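Local coordinates for capsid protein (Macrobrachium rosenbergii nodavirus, PDB 5YKU) that builds the shell of a shrimp nodavirus and, through its protruding domain, probably forms the dimeric spikes on the virus surface, at residues 24-29 with 101-106; 54-59 with 75-80. All coordinates share one frame; numbering follows the deposited sequence.

Both contacts belong to one antiparallel sheet, and their centres lie about 12 Å apart on the same side of the chain's centre, each about 17 Å from it. Contact 1 pairs strand 26-33, outermost in the sheet within this chain, with strand 96-104; contact 2 joins the start of strand 57-63 to the end of strand 69-75 and the loop behind it. Strands 96-104 and 57-63 are neighbours, so the two contacts abut: D103 N lies 2.9 Å from K58 O. In sequence order the segments run 24-29, 54-59, 75-80, 101-106, which nests contact 2 inside contact 1. Segments distant in sequence thus tie four adjacent strands together at one end of the P-domain.

Contact 1: residues 24-29 with 101-106; sequences ELKQTY and VTDYQG
Two first torsions bring K26 and D103 together on one side of the strand pair: K26 CG stands anti to its own carbonyl carbon (chi1 -74°), whereas D103 CG lies opposite its backbone N (chi1 176°). The two side chains then run alongside each other in the same direction, and a bend at the last lysine torsion sets K26 NZ 3.1 Å from D103 OD1, a salt bridge whose hydrogen bond is weak. They stand on one face of an antiparallel β pairing of strand 26-33, outermost in the sheet within this chain, with strand 96-104. Q27 and T102 form a hydrogen-bonded pair, flanked by the non-hydrogen-bonded pairs K26 with D103 and T28 with V101. T102 N reaches Q27 O at 2.8 Å, and Q27 N returns a longer bond to T102 O at 3.1 Å. Y104 N, at the end of its strand, bonds L25 O at 2.9 Å with a nearly straight N-H...O angle of 177°, so on the 24-29 side the pairing begins one residue before the strand. L25 CB lies 3.4 Å from Y104 O, and CD2 and CD1 reach on toward G106 and Q105.

On the face carrying Q27 and T102, the side chains of Y29 and T102 cross at about a right angle. T102 OG1 sits in the ring plane at the edge, 3.7 Å from Y29 CE1, and T102 CG2 lies beside Y29 OH and CE1. Y29 OH also bonds V20 O, while Q27 turns its amide oxygen to T23 N; P22 touches Q27, Y29, T102 and Y104, covering part of this face. One water links Y29 OH to Y104 OH. Another joins the loop to the strands, lying 2.7 Å from E24 O and equally far from T102 OG1.

Contact 2: residues 54-59 with 75-80; sequences EVLQKC and FDTSAI
This is a strand-to-loop contact at one end of the sheet, where the chain entering strand 57-63 meets the end of strand 69-75 and the loop that follows. Two side chains of the loop bind successive backbone amides: T77 OG1 accepts from L56 N at 2.9 Å, and D76 OD1 from Q57 N at 3.0 Å with a nearly straight angle of 169°. T77 OG1 in turn donates to D76 OD1 at 2.8 Å. Q57 N and T77 OG1 come to that oxygen from opposite faces of the carboxylate plane, so two donors grip one oxygen of this buried residue. The other oxygen, D76 OD2, takes a salt bridge from R50 and a hydrogen bond from S53; R50 also bonds Q57 OE1, consistent with that oxygen lying close to the carboxylate.

Strands 57-63 and 69-75 are consecutive in the chain and adjacent in the antiparallel sheet, a β-hairpin whose open end lies here. With CG anti to the backbone N (chi1 -164°), F75 extends its ring alongside L56 and K58: CZ lies 3.6 Å from L56 CB, and K58 CA meets the ring edge in plane, 3.6 Å from F75 CD1.

Contact 1: residues 24-29 with 101-106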
# COMPACT_ATOMS: atom_id res chain seq x y z
N GLU A 24 11.35 14.32 5.44
CA GLU A 24 12.85 14.39 5.39
C GLU A 24 13.29 13.54 4.19
O GLU A 24 12.52 12.70 3.68
CB GLU A 24 13.50 13.88 6.67
CG GLU A 24 13.15 14.69 7.91
CD GLU A 24 13.73 16.07 7.87
OE1 GLU A 24 14.83 16.32 7.36
OE2 GLU A 24 13.14 17.08 8.48
N LEU A 25 14.50 13.70 3.74
CA LEU A 25 15.05 12.97 2.60
C LEU A 25 15.22 11.57 2.86
O LEU A 25 14.98 10.74 1.90
CB LEU A 25 16.38 13.60 2.07
CG LEU A 25 16.24 15.02 1.65
CD1 LEU A 25 17.64 15.53 1.15
CD2 LEU A 25 15.20 15.30 0.65
N LYS A 26 15.55 11.09 4.00
CA LYS A 26 15.62 9.74 4.41
C LYS A 26 14.73 9.54 5.58
O LYS A 26 14.88 10.26 6.59
CB LYS A 26 17.02 9.26 4.81
CG LYS A 26 17.86 9.07 3.48
CD LYS A 26 19.24 8.48 3.84
CE LYS A 26 20.22 8.45 2.72
NZ LYS A 26 19.68 8.79 1.43
N GLN A 27 13.82 8.59 5.58
CA GLN A 27 12.87 8.40 6.69
C GLN A 27 12.45 6.98 6.76
O GLN A 27 12.27 6.31 5.69
CB GLN A 27 11.65 9.34 6.50
CG GLN A 27 10.86 9.70 7.78
CD GLN A 27 9.74 10.65 7.39
OE1 GLN A 27 9.95 11.63 6.88
NE2 GLN A 27 8.49 10.11 7.41
N THR A 28 12.19 6.44 7.90
CA THR A 28 11.53 5.24 8.13
C THR A 28 10.37 5.51 9.03
O THR A 28 10.55 6.16 10.12
CB THR A 28 12.42 4.15 8.80
OG1 THR A 28 13.46 3.83 7.86
CG2 THR A 28 11.74 2.87 9.15
N TYR A 29 9.15 5.14 8.70
CA TYR A 29 7.98 5.51 9.41
C TYR A 29 6.87 4.52 9.16
O TYR A 29 7.02 3.61 8.36
CB TYR A 29 7.60 6.93 9.04
CG TYR A 29 7.24 7.23 7.55
CD1 TYR A 29 8.21 7.31 6.61
CD2 TYR A 29 5.96 7.41 7.14
CE1 TYR A 29 8.00 7.65 5.30
CE2 TYR A 29 5.63 7.71 5.85
CZ TYR A 29 6.67 7.91 4.90
OH TYR A 29 6.40 8.25 3.60
N VAL A 101 9.96 2.96 4.09
CA VAL A 101 11.35 3.40 4.07
C VAL A 101 11.53 4.25 2.83
O VAL A 101 11.30 3.74 1.69
CB VAL A 101 12.30 2.23 4.10
CG1 VAL A 101 13.77 2.75 4.01
CG2 VAL A 101 12.11 1.30 5.29
N THR A 102 11.81 5.51 3.03
CA THR A 102 11.92 6.47 1.92
C THR A 102 13.30 6.99 1.81
O THR A 102 13.96 7.27 2.77
CB THR A 102 10.89 7.56 1.98
OG1 THR A 102 10.99 8.22 3.25
CG2 THR A 102 9.46 7.01 1.86
N ASP A 103 13.76 7.18 0.59
CA ASP A 103 15.06 7.72 0.24
C ASP A 103 14.83 8.60 -1.01
O ASP A 103 14.67 8.10 -2.13
CB ASP A 103 16.08 6.58 -0.04
CG ASP A 103 17.38 7.10 -0.48
OD1 ASP A 103 17.59 8.28 -0.74
OD2 ASP A 103 18.22 6.18 -0.75
N TYR A 104 14.65 9.87 -0.80
CA TYR A 104 14.30 10.84 -1.81
C TYR A 104 15.50 11.74 -2.04
O TYR A 104 16.00 12.32 -1.06
CB TYR A 104 13.08 11.66 -1.40
CG TYR A 104 11.70 11.04 -1.40
CD1 TYR A 104 11.52 9.65 -1.35
CD2 TYR A 104 10.55 11.83 -1.41
CE1 TYR A 104 10.24 9.08 -1.30
CE2 TYR A 104 9.31 11.28 -1.38
CZ TYR A 104 9.15 9.90 -1.27
OH TYR A 104 7.90 9.29 -1.24
N GLN A 105 15.96 11.95 -3.24
CA GLN A 105 17.11 12.87 -3.47
C GLN A 105 16.70 14.27 -3.17
O GLN A 105 17.45 15.04 -2.57
CB GLN A 105 17.61 12.74 -4.85
CG GLN A 105 18.78 13.71 -5.16
CD GLN A 105 19.16 13.63 -6.59
OE1 GLN A 105 18.83 14.61 -7.34
NE2 GLN A 105 19.71 12.63 -6.96
N GLY A 106 15.49 14.66 -3.55
CA GLY A 106 14.83 15.91 -3.22
C GLY A 106 13.44 15.73 -2.72
O GLY A 106 12.84 14.68 -3.06
O HOH W 1 12.28 10.38 2.34
O HOH W 2 6.21 7.59 0.77

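Contact 2: residues 54-59 with 75-80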
# COMPACT_ATOMS: atom_id res chain seq x y z
N GLU A 54 11.24 13.85 -10.83
CA GLU A 54 12.55 13.88 -11.46
C GLU A 54 13.69 13.94 -10.44
O GLU A 54 14.84 14.22 -10.87
CB GLU A 54 12.68 14.94 -12.56
CG GLU A 54 11.56 14.78 -13.64
CD GLU A 54 11.38 13.42 -14.39
OE1 GLU A 54 12.18 12.42 -14.35
OE2 GLU A 54 10.26 13.23 -15.06
N VAL A 55 13.45 13.74 -9.18
CA VAL A 55 14.44 13.84 -8.11
C VAL A 55 14.46 12.58 -7.29
O VAL A 55 14.75 12.57 -6.08
CB VAL A 55 14.38 15.14 -7.33
CG1 VAL A 55 14.73 16.33 -8.22
CG2 VAL A 55 13.07 15.35 -6.66
N LEU A 56 14.24 11.44 -7.98
CA LEU A 56 14.65 10.17 -7.47
C LEU A 56 14.02 9.82 -6.13
O LEU A 56 14.66 9.69 -5.08
CB LEU A 56 16.16 9.97 -7.36
CG LEU A 56 16.92 9.98 -8.70
CD1 LEU A 56 17.12 11.35 -9.31
CD2 LEU A 56 18.36 9.33 -8.46
N GLN A 57 12.69 9.77 -6.07
CA GLN A 57 11.93 9.56 -4.86
C GLN A 57 11.65 8.07 -4.72
O GLN A 57 10.75 7.50 -5.36
CB GLN A 57 10.68 10.47 -4.86
CG GLN A 57 11.08 11.92 -4.84
CD GLN A 57 9.98 12.93 -4.79
OE1 GLN A 57 8.82 12.63 -5.21
NE2 GLN A 57 10.27 14.08 -4.33
N LYS A 58 12.43 7.37 -3.92
CA LYS A 58 12.33 5.95 -3.70
C LYS A 58 11.54 5.64 -2.43
O LYS A 58 11.80 6.24 -1.37
CB LYS A 58 13.73 5.33 -3.50
CG LYS A 58 13.72 3.80 -3.44
CD LYS A 58 15.14 3.22 -3.18
CE LYS A 58 15.11 1.76 -3.12
NZ LYS A 58 16.57 1.36 -2.88
N CYS A 59 10.57 4.73 -2.54
CA CYS A 59 9.84 4.29 -1.35
C CYS A 59 9.66 2.79 -1.40
O CYS A 59 9.33 2.25 -2.47
CB CYS A 59 8.45 4.99 -1.38
SG CYS A 59 7.36 4.43 -0.03
N PHE A 75 9.42 4.11 -7.49
CA PHE A 75 10.53 5.01 -7.92
C PHE A 75 10.07 5.73 -9.09
O PHE A 75 9.48 5.14 -10.01
CB PHE A 75 11.80 4.21 -8.23
CG PHE A 75 13.03 5.06 -8.30
CD1 PHE A 75 13.48 5.67 -7.15
CD2 PHE A 75 13.69 5.31 -9.42
CE1 PHE A 75 14.67 6.39 -7.11
CE2 PHE A 75 14.86 6.11 -9.43
CZ PHE A 75 15.38 6.58 -8.28
N ASP A 76 10.30 7.04 -9.18
CA ASP A 76 9.69 7.88 -10.21
C ASP A 76 10.60 8.38 -11.27
O ASP A 76 10.11 9.11 -12.12
CB ASP A 76 8.93 9.01 -9.51
CG ASP A 76 9.81 10.00 -8.77
OD1 ASP A 76 11.04 9.74 -8.63
OD2 ASP A 76 9.23 11.09 -8.37
N THR A 77 11.87 8.09 -11.26
CA THR A 77 12.82 8.80 -12.14
C THR A 77 13.61 7.84 -12.95
O THR A 77 14.42 7.04 -12.42
CB THR A 77 13.78 9.69 -11.32
OG1 THR A 77 13.00 10.60 -10.50
CG2 THR A 77 14.69 10.46 -12.19
N SER A 78 13.42 7.83 -14.25
CA SER A 78 14.11 6.97 -15.23
C SER A 78 13.76 5.50 -15.10
O SER A 78 12.96 5.00 -15.86
CB SER A 78 15.60 7.18 -15.26
OG SER A 78 15.96 6.43 -16.45
N ALA A 79 14.31 4.84 -14.12
CA ALA A 79 14.01 3.44 -13.84
C ALA A 79 12.76 3.31 -12.99
O ALA A 79 12.79 3.18 -11.76
CB ALA A 79 15.23 2.77 -13.17
N ILE A 80 11.63 3.42 -13.63
CA ILE A 80 10.35 3.57 -12.93
C ILE A 80 10.03 2.26 -12.22
O ILE A 80 10.07 1.18 -12.85
CB ILE A 80 9.22 4.06 -13.82
CG1 ILE A 80 9.63 5.38 -14.48
CG2 ILE A 80 7.88 4.19 -13.01
CD1 ILE A 80 8.63 5.86 -15.45